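Local coordinates for purine catabolism protein pucG (Bacillus subtilis, PDB 3ISL) that transfers the amino group of (S)-ureidoglycine to glyoxylate, giving oxalurate and glycine, as a homodimeric pyridoxal-phosphate-dependent aminotransferase of purine catabolism, at residues A[77-80]-A[81-85]; A[103-107]-A[108-112]. All coordinates share one frame; numbering follows the deposited sequence.

Interaction 1. Residues A[77-80]-A[81-85]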
ATOM      1  N   ALA A  77      -6.358   6.909  -7.815  1.00 27.56           N
ATOM      2  CA  ALA A  77      -7.582   6.092  -7.906  1.00 27.47           C
ATOM      3  C   ALA A  77      -8.810   7.006  -8.091  1.00 27.50           C
ATOM      4  O   ALA A  77      -9.660   6.731  -8.939  1.00 26.56           O
ATOM      5  CB  ALA A  77      -7.754   5.175  -6.698  1.00 28.12           C
ATOM      6  N   VAL A  78      -8.899   8.099  -7.317  1.00 26.86           N
ATOM      7  CA  VAL A  78     -10.009   9.016  -7.512  1.00 25.51           C
ATOM      8  C   VAL A  78      -9.931   9.570  -8.948  1.00 26.24           C
ATOM      9  O   VAL A  78     -10.898   9.445  -9.699  1.00 26.19           O
ATOM     10  CB  VAL A  78     -10.073  10.132  -6.464  1.00 25.58           C
ATOM     11  CG1 VAL A  78     -11.173  11.161  -6.851  1.00 25.85           C
ATOM     12  CG2 VAL A  78     -10.358   9.561  -5.037  1.00 22.31           C
ATOM     13  N   LEU A  79      -8.794  10.138  -9.363  1.00 26.06           N
ATOM     14  CA  LEU A  79      -8.760  10.774 -10.695  1.00 25.45           C
ATOM     15  C   LEU A  79      -8.966   9.761 -11.846  1.00 26.65           C
ATOM     16  O   LEU A  79      -9.652  10.069 -12.826  1.00 27.49           O
ATOM     17  CB  LEU A  79      -7.474  11.553 -10.878  1.00 25.36           C
ATOM     18  CG  LEU A  79      -7.359  12.801  -9.993  1.00 25.80           C
ATOM     19  CD1 LEU A  79      -5.976  13.307 -10.074  1.00 25.72           C
ATOM     20  CD2 LEU A  79      -8.390  13.848 -10.484  1.00 26.84           C
ATOM     21  N   ALA A  80      -8.380   8.584 -11.732  1.00 26.32           N
ATOM     22  CA  ALA A  80      -8.606   7.488 -12.686  1.00 27.85           C
ATOM     23  C   ALA A  80     -10.099   7.164 -12.840  1.00 28.17           C
ATOM     24  O   ALA A  80     -10.577   6.896 -13.941  1.00 27.95           O
ATOM     25  CB  ALA A  80      -7.837   6.210 -12.252  1.00 27.43           C
ATOM     26  N   SER A  81     -10.830   7.195 -11.744  1.00 27.44           N
ATOM     27  CA  SER A  81     -12.185   6.661 -11.781  1.00 28.04           C
ATOM     28  C   SER A  81     -13.156   7.696 -12.380  1.00 28.05           C
ATOM     29  O   SER A  81     -14.191   7.345 -12.869  1.00 27.78           O
ATOM     30  CB  SER A  81     -12.607   6.218 -10.381  1.00 28.78           C
ATOM     31  OG  SER A  81     -12.805   7.377  -9.559  1.00 36.08           O
ATOM     32  N   VAL A  82     -12.740   8.955 -12.417  1.00 26.86           N
ATOM     33  CA  VAL A  82     -13.600  10.056 -12.803  1.00 28.83           C
ATOM     34  C   VAL A  82     -13.194  10.724 -14.157  1.00 28.77           C
ATOM     35  O   VAL A  82     -13.908  11.564 -14.667  1.00 29.02           O
ATOM     36  CB  VAL A  82     -13.644  10.983 -11.564  1.00 29.68           C
ATOM     37  CG1 VAL A  82     -13.034  12.284 -11.762  1.00 29.90           C
ATOM     38  CG2 VAL A  82     -14.977  10.853 -10.799  1.00 28.52           C
ATOM     39  N   ILE A  83     -12.086  10.268 -14.769  1.00 27.77           N
ATOM     40  CA  ILE A  83     -11.549  10.838 -15.994  1.00 26.88           C
ATOM     41  C   ILE A  83     -11.628   9.889 -17.133  1.00 27.71           C
ATOM     42  O   ILE A  83     -11.083   8.793 -17.047  1.00 27.35           O
ATOM     43  CB  ILE A  83     -10.093  11.283 -15.851  1.00 25.72           C
ATOM     44  CG1 ILE A  83     -10.047  12.521 -14.945  1.00 25.05           C
ATOM     45  CG2 ILE A  83      -9.516  11.658 -17.254  1.00 24.75           C
ATOM     46  CD1 ILE A  83      -8.658  12.963 -14.572  1.00 23.19           C
ATOM     47  N   GLU A  84     -12.330  10.293 -18.187  1.00 28.22           N
ATOM     48  CA  GLU A  84     -12.285   9.579 -19.476  1.00 30.73           C
ATOM     49  C   GLU A  84     -11.448  10.428 -20.451  1.00 30.65           C
ATOM     50  O   GLU A  84     -11.423  11.650 -20.329  1.00 29.93           O
ATOM     51  CB  GLU A  84     -13.708   9.400 -20.039  1.00 31.42           C
ATOM     52  CG  GLU A  84     -14.496   8.182 -19.477  1.00 35.96           C
ATOM     53  CD  GLU A  84     -16.034   8.415 -19.557  1.00 42.91           C
ATOM     54  OE1 GLU A  84     -16.445   9.285 -20.348  1.00 43.09           O
ATOM     55  OE2 GLU A  84     -16.820   7.759 -18.808  1.00 44.82           O
ATOM     56  N   PRO A  85     -10.763   9.788 -21.422  1.00 30.42           N
ATOM     57  CA  PRO A  85      -9.976  10.595 -22.352  1.00 30.69           C
ATOM     58  C   PRO A  85     -10.789  11.778 -22.853  1.00 30.35           C
ATOM     59  O   PRO A  85     -11.997  11.633 -23.052  1.00 29.07           O
ATOM     60  CB  PRO A  85      -9.695   9.601 -23.525  1.00 29.89           C
ATOM     61  CG  PRO A  85      -9.550   8.292 -22.776  1.00 32.48           C
ATOM     62  CD  PRO A  85     -10.708   8.359 -21.768  1.00 30.62           C
TER
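S81 folds back onto V78 and A77 at the C-terminal end of helix 71-82, a helix of the class-V aminotransferase domain that packs on strand 168-172 of its mixed sheet; here the last helical turn gives way to the loop before strand 88-93. The hydroxyl OG of S81 donates to O of V78 at 2.8 Å, and the C=O...OG angle is 125°. What brings the hydroxyl there is its first torsion (chi1 71°), which sets OG between the backbone N and the carbonyl carbon, facing the preceding turn. The amide N of S81 bonds O of A77 at 3.1 Å and also, weakly, O of V78. V82 N in turn divides weakly between O of V78 and O of L79, both at 3.3 Å. I83 is the first residue with non-helical backbone angles. L79 and I83 lie alongside each other where the chain leaves the helix, I83 CD1 4.1 Å from L79 CB.

Further out, V82 packs on I170 and L168 of strand 168-172 and on V215 and V218 of helix 213-220, while S81 meets L251 and I219. R222 NH1 bonds O of I83, and K138 NZ bonds V82 O, the carbonyl of the last helical residue.

Interaction 2. Residues A[103-107]-A[108-112]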
ATOM      1  N   GLU A 103       0.105  15.576 -13.978  1.00 27.98           N
ATOM      2  CA  GLU A 103       0.676  14.304 -14.449  1.00 29.74           C
ATOM      3  C   GLU A 103      -0.333  13.160 -14.525  1.00 28.65           C
ATOM      4  O   GLU A 103      -0.483  12.509 -15.555  1.00 28.41           O
ATOM      5  CB  GLU A 103       1.763  13.905 -13.472  1.00 30.50           C
ATOM      6  CG  GLU A 103       3.072  14.435 -13.782  1.00 35.63           C
ATOM      7  CD  GLU A 103       3.696  13.557 -14.785  1.00 43.47           C
ATOM      8  OE1 GLU A 103       3.335  12.356 -14.704  1.00 47.93           O
ATOM      9  OE2 GLU A 103       4.482  14.040 -15.642  1.00 42.90           O
ATOM     10  N   ILE A 104      -0.992  12.914 -13.400  1.00 28.50           N
ATOM     11  CA  ILE A 104      -1.998  11.873 -13.276  1.00 28.14           C
ATOM     12  C   ILE A 104      -3.148  12.095 -14.267  1.00 28.61           C
ATOM     13  O   ILE A 104      -3.522  11.181 -15.025  1.00 27.88           O
ATOM     14  CB  ILE A 104      -2.514  11.796 -11.803  1.00 27.23           C
ATOM     15  CG1 ILE A 104      -1.436  11.194 -10.886  1.00 26.14           C
ATOM     16  CG2 ILE A 104      -3.721  10.928 -11.745  1.00 27.55           C
ATOM     17  CD1 ILE A 104      -1.536  11.599  -9.429  1.00 26.91           C
ATOM     18  N   ALA A 105      -3.727  13.307 -14.271  1.00 29.28           N
ATOM     19  CA  ALA A 105      -4.826  13.595 -15.169  1.00 29.25           C
ATOM     20  C   ALA A 105      -4.440  13.387 -16.633  1.00 29.67           C
ATOM     21  O   ALA A 105      -5.226  12.829 -17.421  1.00 28.36           O
ATOM     22  CB  ALA A 105      -5.382  15.055 -14.949  1.00 29.04           C
ATOM     23  N   GLU A 106      -3.248  13.844 -17.013  1.00 30.29           N
ATOM     24  CA  GLU A 106      -2.817  13.734 -18.440  1.00 31.25           C
ATOM     25  C   GLU A 106      -2.650  12.295 -18.846  1.00 30.93           C
ATOM     26  O   GLU A 106      -3.113  11.879 -19.901  1.00 30.40           O
ATOM     27  CB  GLU A 106      -1.504  14.462 -18.686  1.00 30.76           C
ATOM     28  CG  GLU A 106      -1.716  15.631 -19.583  1.00 36.84           C
ATOM     29  CD  GLU A 106      -0.711  16.739 -19.382  1.00 43.34           C
ATOM     30  OE1 GLU A 106       0.385  16.470 -18.814  1.00 40.17           O
ATOM     31  OE2 GLU A 106      -1.048  17.881 -19.814  1.00 45.76           O
ATOM     32  N   ARG A 107      -1.997  11.542 -17.960  1.00 31.09           N
ATOM     33  CA  ARG A 107      -1.814  10.124 -18.133  1.00 31.37           C
ATOM     34  C   ARG A 107      -3.144   9.388 -18.318  1.00 29.93           C
ATOM     35  O   ARG A 107      -3.186   8.418 -19.062  1.00 29.37           O
ATOM     36  CB  ARG A 107      -0.941   9.532 -16.999  1.00 32.49           C
ATOM     37  CG  ARG A 107       0.534  10.080 -17.042  1.00 35.35           C
ATOM     38  CD  ARG A 107       1.545   9.064 -16.454  1.00 38.05           C
ATOM     39  NE  ARG A 107       2.881   9.630 -16.181  1.00 40.07           N
ATOM     40  CZ  ARG A 107       3.990   8.919 -15.887  1.00 40.97           C
ATOM     41  NH1 ARG A 107       3.999   7.578 -15.869  1.00 39.20           N
ATOM     42  NH2 ARG A 107       5.126   9.557 -15.640  1.00 40.57           N
ATOM     43  N   TYR A 108      -4.226   9.857 -17.695  1.00 27.95           N
ATOM     44  CA  TYR A 108      -5.549   9.232 -17.959  1.00 26.77           C
ATOM     45  C   TYR A 108      -6.298   9.808 -19.175  1.00 25.39           C
ATOM     46  O   TYR A 108      -7.461   9.505 -19.415  1.00 24.36           O
ATOM     47  CB  TYR A 108      -6.417   9.130 -16.687  1.00 26.76           C
ATOM     48  CG  TYR A 108      -5.842   8.076 -15.764  1.00 25.08           C
ATOM     49  CD1 TYR A 108      -6.105   6.709 -15.997  1.00 27.83           C
ATOM     50  CD2 TYR A 108      -4.954   8.416 -14.740  1.00 26.53           C
ATOM     51  CE1 TYR A 108      -5.522   5.712 -15.226  1.00 22.70           C
ATOM     52  CE2 TYR A 108      -4.388   7.436 -13.938  1.00 27.48           C
ATOM     53  CZ  TYR A 108      -4.684   6.046 -14.219  1.00 24.07           C
ATOM     54  OH  TYR A 108      -4.179   5.022 -13.464  1.00 23.01           O
ATOM     55  N   GLY A 109      -5.615  10.634 -19.952  1.00 25.85           N
ATOM     56  CA  GLY A 109      -6.209  11.110 -21.226  1.00 27.16           C
ATOM     57  C   GLY A 109      -7.000  12.427 -21.138  1.00 27.88           C
ATOM     58  O   GLY A 109      -7.624  12.848 -22.116  1.00 27.10           O
ATOM     59  N   ALA A 110      -6.962  13.075 -19.978  1.00 26.80           N
ATOM     60  CA  ALA A 110      -7.622  14.378 -19.805  1.00 27.95           C
ATOM     61  C   ALA A 110      -6.964  15.461 -20.639  1.00 28.46           C
ATOM     62  O   ALA A 110      -5.755  15.459 -20.806  1.00 29.34           O
ATOM     63  CB  ALA A 110      -7.598  14.803 -18.336  1.00 25.94           C
ATOM     64  N   ASN A 111      -7.763  16.391 -21.152  1.00 29.00           N
ATOM     65  CA  ASN A 111      -7.242  17.660 -21.607  1.00 30.09           C
ATOM     66  C   ASN A 111      -7.060  18.559 -20.362  1.00 30.11           C
ATOM     67  O   ASN A 111      -8.026  19.041 -19.804  1.00 29.68           O
ATOM     68  CB  ASN A 111      -8.220  18.251 -22.636  1.00 31.24           C
ATOM     69  CG  ASN A 111      -7.795  19.624 -23.184  1.00 35.95           C
ATOM     70  OD1 ASN A 111      -8.598  20.287 -23.858  1.00 41.35           O
ATOM     71  ND2 ASN A 111      -6.542  20.049 -22.934  1.00 40.59           N
ATOM     72  N   VAL A 112      -5.817  18.770 -19.938  1.00 29.84           N
ATOM     73  CA  VAL A 112      -5.528  19.564 -18.759  1.00 30.31           C
ATOM     74  C   VAL A 112      -5.456  21.076 -19.056  1.00 30.59           C
ATOM     75  O   VAL A 112      -4.709  21.507 -19.955  1.00 31.69           O
ATOM     76  CB  VAL A 112      -4.219  19.074 -18.082  1.00 30.23           C
ATOM     77  CG1 VAL A 112      -3.826  19.957 -16.928  1.00 31.26           C
ATOM     78  CG2 VAL A 112      -4.376  17.668 -17.588  1.00 29.69           C
TER
HETATM   79  O   HOH W   1      -3.655  18.236 -21.679  1.00 35.46           O
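The Y108 ring has the carbonyl of I104 at its edge, near the ring plane, with I104 O 3.1 Å from Y108 CD2. The I104 side chain runs beside the ring, its CG2 4.1 Å from that same CD2. With chi1 at -71°, CG of Y108 is anti to its own carbonyl carbon, and the ring lies back along the helix; its hydroxyl is hydrogen-bonded to E76 of helix 71-82. T245 of the second subunit also packs on Y108.

The second flat group, the guanidinium of R107, bonds through NE to E103 OE1 at 3.1 Å, a salt bridge one turn back that uses the syn lone pair of the carboxylate; OE1 sits 26° out of the guanidinium plane. NH1 of R107 reaches across the dimer interface to D250 and the carbonyl of I244, both of the second subunit.

On another flank, A105 CB touches V112 CG2 at 3.8 Å, and E106, extended beyond CG, crosses V112 at about a right angle, CG and OE2 against V112 CG2 and CB. A water donates to E106 OE2 (3.2 Å) and accepts from V112 N (2.8 Å).

I104 O, at the ring edge, also takes the Y108 amide. A110 N bonds A105 O at 3.1 Å, and G109 N bonds E106 O at 2.8 Å. With G109 at positive phi (91°), this is a Schellman motif, ending helix 96-107 and turning the chain into strand 111-116 of a beta-alpha-beta unit.

In the fold
Both contacts are helix ends, with centres about 9 Å apart, and they differ in burial. In interaction 1 every touching residue is buried and no residue of the second subunit touches it; interaction 2 is partly buried and reaches the dimer interface, where R107 makes the polar contacts. Their chemistry follows: a serine hydroxyl on a carbonyl among apolar neighbours in the first, ion pairs and a water bridge in the second, where glycine makes the turn. They also pack together. L79 CD1 meets I104 CG2 and A80 CB meets Y108 CZ, both at 3.7 Å, and I83 CG2 lies 3.8 Å from A110 CB, so the C-terminal ends of the two helices and the turns after them share an apolar seam.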